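PDB 2EEN: hypothetical protein PH1819 from Pyrococcus horikoshii, which is of unknown function but belongs to the CYTH family, whose members typically bind triphosphate groups with the help of divalent metal ions inside a beta-barrel-like tunnel. Local coordinates for residues 2-15 with 132-146. Sequence-based numbering, arbitrary orientation.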
loop_
_atom_site.group_PDB
_atom_site.type_symbol
_atom_site.label_atom_id
_atom_site.label_comp_id
_atom_site.label_asym_id
_atom_site.label_seq_id
_atom_site.Cartn_x
_atom_site.Cartn_y
_atom_site.Cartn_z
ATOM N N TYR A 2 11.263 17.493 -1.848
ATOM C CA TYR A 2 11.326 16.656 -3.074
ATOM C C TYR A 2 12.701 16.049 -3.243
ATOM O O TYR A 2 13.705 16.637 -2.842
ATOM C CB TYR A 2 11.009 17.492 -4.319
ATOM C CG TYR A 2 9.618 18.072 -4.347
ATOM C CD1 TYR A 2 9.290 19.185 -3.578
ATOM C CD2 TYR A 2 8.624 17.501 -5.141
ATOM C CE1 TYR A 2 8.005 19.721 -3.598
ATOM C CE2 TYR A 2 7.336 18.027 -5.170
ATOM C CZ TYR A 2 7.033 19.136 -4.396
ATOM O OH TYR A 2 5.759 19.660 -4.425
ATOM N N GLU A 3 12.740 14.865 -3.841
ATOM C CA GLU A 3 14.000 14.187 -4.095
ATOM C C GLU A 3 14.420 14.571 -5.503
ATOM O O GLU A 3 13.869 14.081 -6.490
ATOM C CB GLU A 3 13.830 12.669 -3.995
ATOM C CG GLU A 3 15.134 11.896 -4.134
ATOM C CD GLU A 3 14.941 10.395 -4.011
ATOM O OE1 GLU A 3 13.784 9.949 -3.841
ATOM O OE2 GLU A 3 15.950 9.661 -4.083
ATOM N N VAL A 4 15.370 15.488 -5.594
ATOM C CA VAL A 4 15.861 15.921 -6.886
ATOM C C VAL A 4 16.749 14.818 -7.425
ATOM O O VAL A 4 17.663 14.354 -6.743
ATOM C CB VAL A 4 16.673 17.217 -6.752
ATOM C CG1 VAL A 4 17.226 17.634 -8.102
ATOM C CG2 VAL A 4 15.790 18.311 -6.158
ATOM N N GLU A 5 16.481 14.383 -8.648
ATOM C CA GLU A 5 17.284 13.327 -9.228
ATOM C C GLU A 5 17.622 13.578 -10.684
ATOM O O GLU A 5 16.786 14.044 -11.466
ATOM C CB GLU A 5 16.568 11.979 -9.088
ATOM C CG GLU A 5 17.322 10.811 -9.718
ATOM C CD GLU A 5 16.780 9.455 -9.293
ATOM O OE1 GLU A 5 17.015 9.054 -8.132
ATOM O OE2 GLU A 5 16.114 8.792 -10.118
ATOM N N LEU A 6 18.868 13.278 -11.023
ATOM C CA LEU A 6 19.376 13.407 -12.379
ATOM C C LEU A 6 20.010 12.080 -12.745
ATOM O O LEU A 6 20.566 11.390 -11.891
ATOM C CB LEU A 6 20.441 14.502 -12.476
ATOM C CG LEU A 6 20.034 15.960 -12.326
ATOM C CD1 LEU A 6 21.265 16.831 -12.546
ATOM C CD2 LEU A 6 18.957 16.303 -13.333
ATOM N N LYS A 7 19.931 11.726 -14.020
ATOM C CA LYS A 7 20.502 10.481 -14.496
ATOM C C LYS A 7 21.250 10.714 -15.793
ATOM O O LYS A 7 20.842 11.533 -16.618
ATOM C CB LYS A 7 19.395 9.446 -14.722
ATOM C CG LYS A 7 19.874 8.144 -15.360
ATOM C CD LYS A 7 18.821 7.040 -15.256
ATOM C CE LYS A 7 17.605 7.311 -16.129
ATOM N NZ LYS A 7 16.556 6.260 -15.919
ATOM N N GLY A 8 22.347 9.990 -15.963
ATOM C CA GLY A 8 23.132 10.097 -17.173
ATOM C C GLY A 8 23.600 8.727 -17.613
ATOM O O GLY A 8 23.618 7.785 -16.821
ATOM N N TYR A 9 23.945 8.593 -18.887
ATOM C CA TYR A 9 24.447 7.322 -19.376
ATOM C C TYR A 9 25.868 7.221 -18.857
ATOM O O TYR A 9 26.554 8.237 -18.726
ATOM C CB TYR A 9 24.436 7.278 -20.908
ATOM C CG TYR A 9 23.052 7.139 -21.484
ATOM C CD1 TYR A 9 22.179 8.226 -21.521
ATOM C CD2 TYR A 9 22.591 5.907 -21.943
ATOM C CE1 TYR A 9 20.881 8.091 -21.998
ATOM C CE2 TYR A 9 21.293 5.760 -22.418
ATOM C CZ TYR A 9 20.445 6.853 -22.442
ATOM O OH TYR A 9 19.153 6.712 -22.891
ATOM N N ALA A 10 26.312 6.008 -18.550
ATOM C CA ALA A 10 27.656 5.817 -18.029
ATOM C C ALA A 10 28.436 4.729 -18.756
ATOM O O ALA A 10 27.985 4.184 -19.767
ATOM C CB ALA A 10 27.595 5.510 -16.527
ATOM N N ASN A 11 29.612 4.421 -18.222
ATOM C CA ASN A 11 30.505 3.425 -18.789
ATOM C C ASN A 11 31.546 3.083 -17.733
ATOM O O ASN A 11 31.549 3.677 -16.654
ATOM C CB ASN A 11 31.198 4.000 -20.020
ATOM C CG ASN A 11 31.853 5.343 -19.738
ATOM O OD1 ASN A 11 32.614 5.486 -18.779
ATOM N ND2 ASN A 11 31.560 6.334 -20.572
ATOM N N ASP A 12 32.434 2.140 -18.043
ATOM C CA ASP A 12 33.468 1.735 -17.094
ATOM C C ASP A 12 34.300 2.919 -16.608
ATOM O O ASP A 12 34.719 2.960 -15.449
ATOM C CB ASP A 12 34.402 0.691 -17.719
ATOM C CG ASP A 12 33.713 -0.637 -17.972
ATOM O OD1 ASP A 12 32.978 -1.106 -17.078
ATOM O OD2 ASP A 12 33.917 -1.217 -19.060
ATOM N N GLU A 13 34.540 3.871 -17.502
ATOM C CA GLU A 13 35.322 5.059 -17.181
ATOM C C GLU A 13 34.669 5.883 -16.075
ATOM O O GLU A 13 35.317 6.231 -15.085
ATOM C CB GLU A 13 35.487 5.926 -18.432
ATOM C CG GLU A 13 36.070 7.306 -18.172
ATOM C CD GLU A 13 36.022 8.193 -19.405
ATOM O OE1 GLU A 13 36.799 7.937 -20.351
ATOM O OE2 GLU A 13 35.208 9.142 -19.428
ATOM N N ILE A 14 33.391 6.201 -16.250
ATOM C CA ILE A 14 32.669 6.992 -15.258
ATOM C C ILE A 14 32.558 6.219 -13.948
ATOM O O ILE A 14 32.733 6.785 -12.868
ATOM C CB ILE A 14 31.259 7.370 -15.775
ATOM C CG1 ILE A 14 31.396 8.370 -16.927
ATOM C CG2 ILE A 14 30.425 7.969 -14.652
ATOM C CD1 ILE A 14 30.093 8.724 -17.615
ATOM N N PHE A 15 32.270 4.926 -14.052
ATOM C CA PHE A 15 32.148 4.071 -12.874
ATOM C C PHE A 15 33.439 4.080 -12.059
ATOM O O PHE A 15 33.411 4.268 -10.843
ATOM C CB PHE A 15 31.808 2.634 -13.294
ATOM C CG PHE A 15 30.332 2.391 -13.508
ATOM C CD1 PHE A 15 29.472 3.439 -13.815
ATOM C CD2 PHE A 15 29.808 1.104 -13.408
ATOM C CE1 PHE A 15 28.111 3.213 -14.020
ATOM C CE2 PHE A 15 28.450 0.866 -13.612
ATOM C CZ PHE A 15 27.598 1.925 -13.918
ATOM N N LYS A 132 24.833 0.570 -18.512
ATOM C CA LYS A 132 25.291 1.404 -17.405
ATOM C C LYS A 132 24.770 2.837 -17.371
ATOM O O LYS A 132 24.745 3.538 -18.385
ATOM C CB LYS A 132 26.819 1.456 -17.398
ATOM C CG LYS A 132 27.495 0.125 -17.168
ATOM C CD LYS A 132 29.009 0.282 -17.209
ATOM C CE LYS A 132 29.717 -0.960 -16.689
ATOM N NZ LYS A 132 29.329 -2.187 -17.433
ATOM N N PHE A 133 24.363 3.260 -16.180
ATOM C CA PHE A 133 23.874 4.613 -15.952
ATOM C C PHE A 133 24.425 5.094 -14.624
ATOM O O PHE A 133 24.925 4.307 -13.818
ATOM C CB PHE A 133 22.350 4.662 -15.850
ATOM C CG PHE A 133 21.643 4.342 -17.127
ATOM C CD1 PHE A 133 21.577 3.032 -17.581
ATOM C CD2 PHE A 133 21.037 5.346 -17.867
ATOM C CE1 PHE A 133 20.917 2.724 -18.765
ATOM C CE2 PHE A 133 20.369 5.050 -19.060
ATOM C CZ PHE A 133 20.308 3.733 -19.504
ATOM N N ILE A 134 24.331 6.398 -14.414
ATOM C CA ILE A 134 24.762 6.988 -13.166
ATOM C C ILE A 134 23.667 7.949 -12.742
ATOM O O ILE A 134 23.161 8.742 -13.542
ATOM C CB ILE A 134 26.106 7.736 -13.298
ATOM C CG1 ILE A 134 26.487 8.321 -11.932
ATOM C CG2 ILE A 134 26.013 8.824 -14.365
ATOM C CD1 ILE A 134 27.900 8.835 -11.854
ATOM N N GLU A 135 23.265 7.847 -11.485
ATOM C CA GLU A 135 22.235 8.721 -10.968
ATOM C C GLU A 135 22.800 9.481 -9.791
ATOM O O GLU A 135 23.767 9.045 -9.166
ATOM C CB GLU A 135 21.008 7.917 -10.527
ATOM C CG GLU A 135 20.151 7.419 -11.688
ATOM C CD GLU A 135 18.842 6.786 -11.237
ATOM O OE1 GLU A 135 18.321 7.175 -10.171
ATOM O OE2 GLU A 135 18.318 5.911 -11.960
ATOM N N ILE A 136 22.213 10.639 -9.531
ATOM C CA ILE A 136 22.606 11.462 -8.402
ATOM C C ILE A 136 21.327 12.056 -7.835
ATOM O O ILE A 136 20.402 12.405 -8.578
ATOM C CB ILE A 136 23.608 12.572 -8.808
ATOM C CG1 ILE A 136 24.146 13.254 -7.545
ATOM C CG2 ILE A 136 22.940 13.579 -9.749
ATOM C CD1 ILE A 136 25.391 14.098 -7.792
ATOM N N GLU A 137 21.257 12.151 -6.515
ATOM C CA GLU A 137 20.068 12.680 -5.872
ATOM C C GLU A 137 20.356 13.419 -4.583
ATOM O O GLU A 137 21.369 13.179 -3.919
ATOM C CB GLU A 137 19.096 11.547 -5.557
ATOM C CG GLU A 137 19.739 10.436 -4.740
ATOM C CD GLU A 137 18.737 9.657 -3.916
ATOM O OE1 GLU A 137 18.321 10.165 -2.853
ATOM O OE2 GLU A 137 18.367 8.539 -4.327
ATOM N N THR A 138 19.440 14.314 -4.240
ATOM C CA THR A 138 19.521 15.087 -3.013
ATOM C C THR A 138 18.120 15.592 -2.719
ATOM O O THR A 138 17.318 15.781 -3.636
ATOM C CB THR A 138 20.475 16.286 -3.146
ATOM O OG1 THR A 138 20.654 16.889 -1.854
ATOM C CG2 THR A 138 19.905 17.323 -4.112
ATOM N N LEU A 139 17.822 15.799 -1.443
ATOM C CA LEU A 139 16.506 16.277 -1.042
ATOM C C LEU A 139 16.473 17.787 -0.872
ATOM O O LEU A 139 17.460 18.401 -0.468
ATOM C CB LEU A 139 16.076 15.609 0.267
ATOM C CG LEU A 139 15.950 14.084 0.241
ATOM C CD1 LEU A 139 15.529 13.581 1.611
ATOM C CD2 LEU A 139 14.935 13.672 -0.817
ATOM N N VAL A 140 15.326 18.377 -1.200
ATOM C CA VAL A 140 15.114 19.814 -1.071
ATOM C C VAL A 140 13.725 19.981 -0.470
ATOM O O VAL A 140 12.847 19.152 -0.695
ATOM C CB VAL A 140 15.166 20.530 -2.437
ATOM C CG1 VAL A 140 16.539 20.360 -3.061
ATOM C CG2 VAL A 140 14.091 19.985 -3.355
ATOM N N LYS A 141 13.520 21.049 0.290
ATOM C CA LYS A 141 12.226 21.255 0.922
ATOM C C LYS A 141 11.173 21.843 -0.010
ATOM O O LYS A 141 10.068 21.314 -0.114
ATOM C CB LYS A 141 12.381 22.147 2.156
ATOM C CG LYS A 141 11.111 22.279 2.980
ATOM C CD LYS A 141 11.357 23.057 4.260
ATOM C CE LYS A 141 10.102 23.111 5.112
ATOM N NZ LYS A 141 10.340 23.833 6.392
ATOM N N GLU A 142 11.520 22.926 -0.698
ATOM C CA GLU A 142 10.574 23.580 -1.593
ATOM C C GLU A 142 10.798 23.316 -3.077
ATOM O O GLU A 142 11.915 23.074 -3.524
ATOM C CB GLU A 142 10.582 25.088 -1.341
ATOM C CG GLU A 142 10.122 25.480 0.052
ATOM C CD GLU A 142 8.776 24.876 0.402
ATOM O OE1 GLU A 142 7.932 24.734 -0.510
ATOM O OE2 GLU A 142 8.557 24.551 1.589
ATOM N N LYS A 143 9.708 23.373 -3.833
ATOM C CA LYS A 143 9.750 23.152 -5.267
ATOM C C LYS A 143 10.675 24.163 -5.941
ATOM O O LYS A 143 11.371 23.832 -6.900
ATOM C CB LYS A 143 8.337 23.266 -5.846
ATOM C CG LYS A 143 8.252 23.051 -7.342
ATOM C CD LYS A 143 6.813 23.147 -7.847
ATOM C CE LYS A 143 5.912 22.104 -7.196
ATOM N NZ LYS A 143 4.528 22.116 -7.757
ATOM N N ASP A 144 10.691 25.394 -5.436
ATOM C CA ASP A 144 11.503 26.439 -6.051
ATOM C C ASP A 144 12.993 26.278 -5.749
ATOM O O ASP A 144 13.840 27.001 -6.260
ATOM C CB ASP A 144 11.008 27.800 -5.550
ATOM C CG ASP A 144 9.893 28.296 -6.465
ATOM O OD1 ASP A 144 10.124 28.353 -7.674
ATOM O OD2 ASP A 144 8.816 28.612 -5.966
ATOM N N GLU A 145 13.295 25.324 -4.843
ATOM C CA GLU A 145 14.691 25.016 -4.566
ATOM C C GLU A 145 15.236 23.948 -5.523
ATOM O O GLU A 145 16.419 23.659 -5.552
ATOM C CB GLU A 145 14.792 24.532 -3.121
ATOM C CG GLU A 145 14.333 25.593 -2.121
ATOM C CD GLU A 145 14.466 25.050 -0.714
ATOM O OE1 GLU A 145 13.950 23.975 -0.448
ATOM O OE2 GLU A 145 15.066 25.729 0.120
ATOM N N ILE A 146 14.321 23.332 -6.305
ATOM C CA ILE A 146 14.745 22.264 -7.218
ATOM C C ILE A 146 15.734 22.755 -8.285
ATOM O O ILE A 146 16.756 22.140 -8.565
ATOM C CB ILE A 146 13.498 21.699 -7.900
ATOM C CG1 ILE A 146 12.652 20.914 -6.895
ATOM C CG2 ILE A 146 13.906 20.735 -9.031
ATOM C CD1 ILE A 146 11.378 20.355 -7.529
HETATM O O HOH W 1 32.154 -3.864 -17.013
#
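Lys132 lays its aliphatic chain over one face of the Phe15 ring, a CH-pi contact with CD 4.0 Å from the ring centroid. A long methylene run suits this place, since it covers the aromatic face while carrying NZ onward to a long salt bridge with Asp12 OD1 (3.8 Å) and to a second carboxylate, Glu126; a water bonded to Asp12 OD1 also meets NZ, weakly. Lys132 O accepts Ala10 N from above the carbonyl plane. Next, Phe133 sets CE2 over a face of the Tyr9 ring, 3.6 Å from Tyr9 CE2, the two planes inclined at 40°; Tyr9 OH reaches Glu166. Opposite Ile134 stands Gly8, where Ile134 CG2 comes within 3.6 Å of Gly8 O, while CD1 meets Ile14 CG2. Paired N-H...O bonds link Ile134 with Gly8, Ile136 with Leu6 and Thr138 with Val4, an antiparallel ladder joining the first strand of the chain, outermost in the sheet, to the last strand in sequence, its neighbour. Alternation puts Glu135 and Glu137 on the face of Glu3, Glu5 and Lys7, which match the ExExK signature of CYTH proteins, whose acidic residues bind divalent metal in relatives; Val4, Leu6, Ile134 and Ile136 turn to helix 146-160. Lys7 runs alongside Glu135, CB 3.7 Å from Glu135 CG, its NZ bonding Arg168 O. Lys76 lies at weak ion-pair range of both Glu5 and Glu135; a leucine in place of Glu5 would probably remove a signature carboxylate and leave Lys76 with less acidic company. Glu137, with CG between backbone N and carbonyl carbon (chi1 54°), brings OE2 within 2.7 Å of Glu3 OE2. Leu139 CD2 packs on Glu3 CB, and branched Val140 touches Val4 through their CG2 methyls, 3.7 Å apart, with Ile146 CG1 also against Val4.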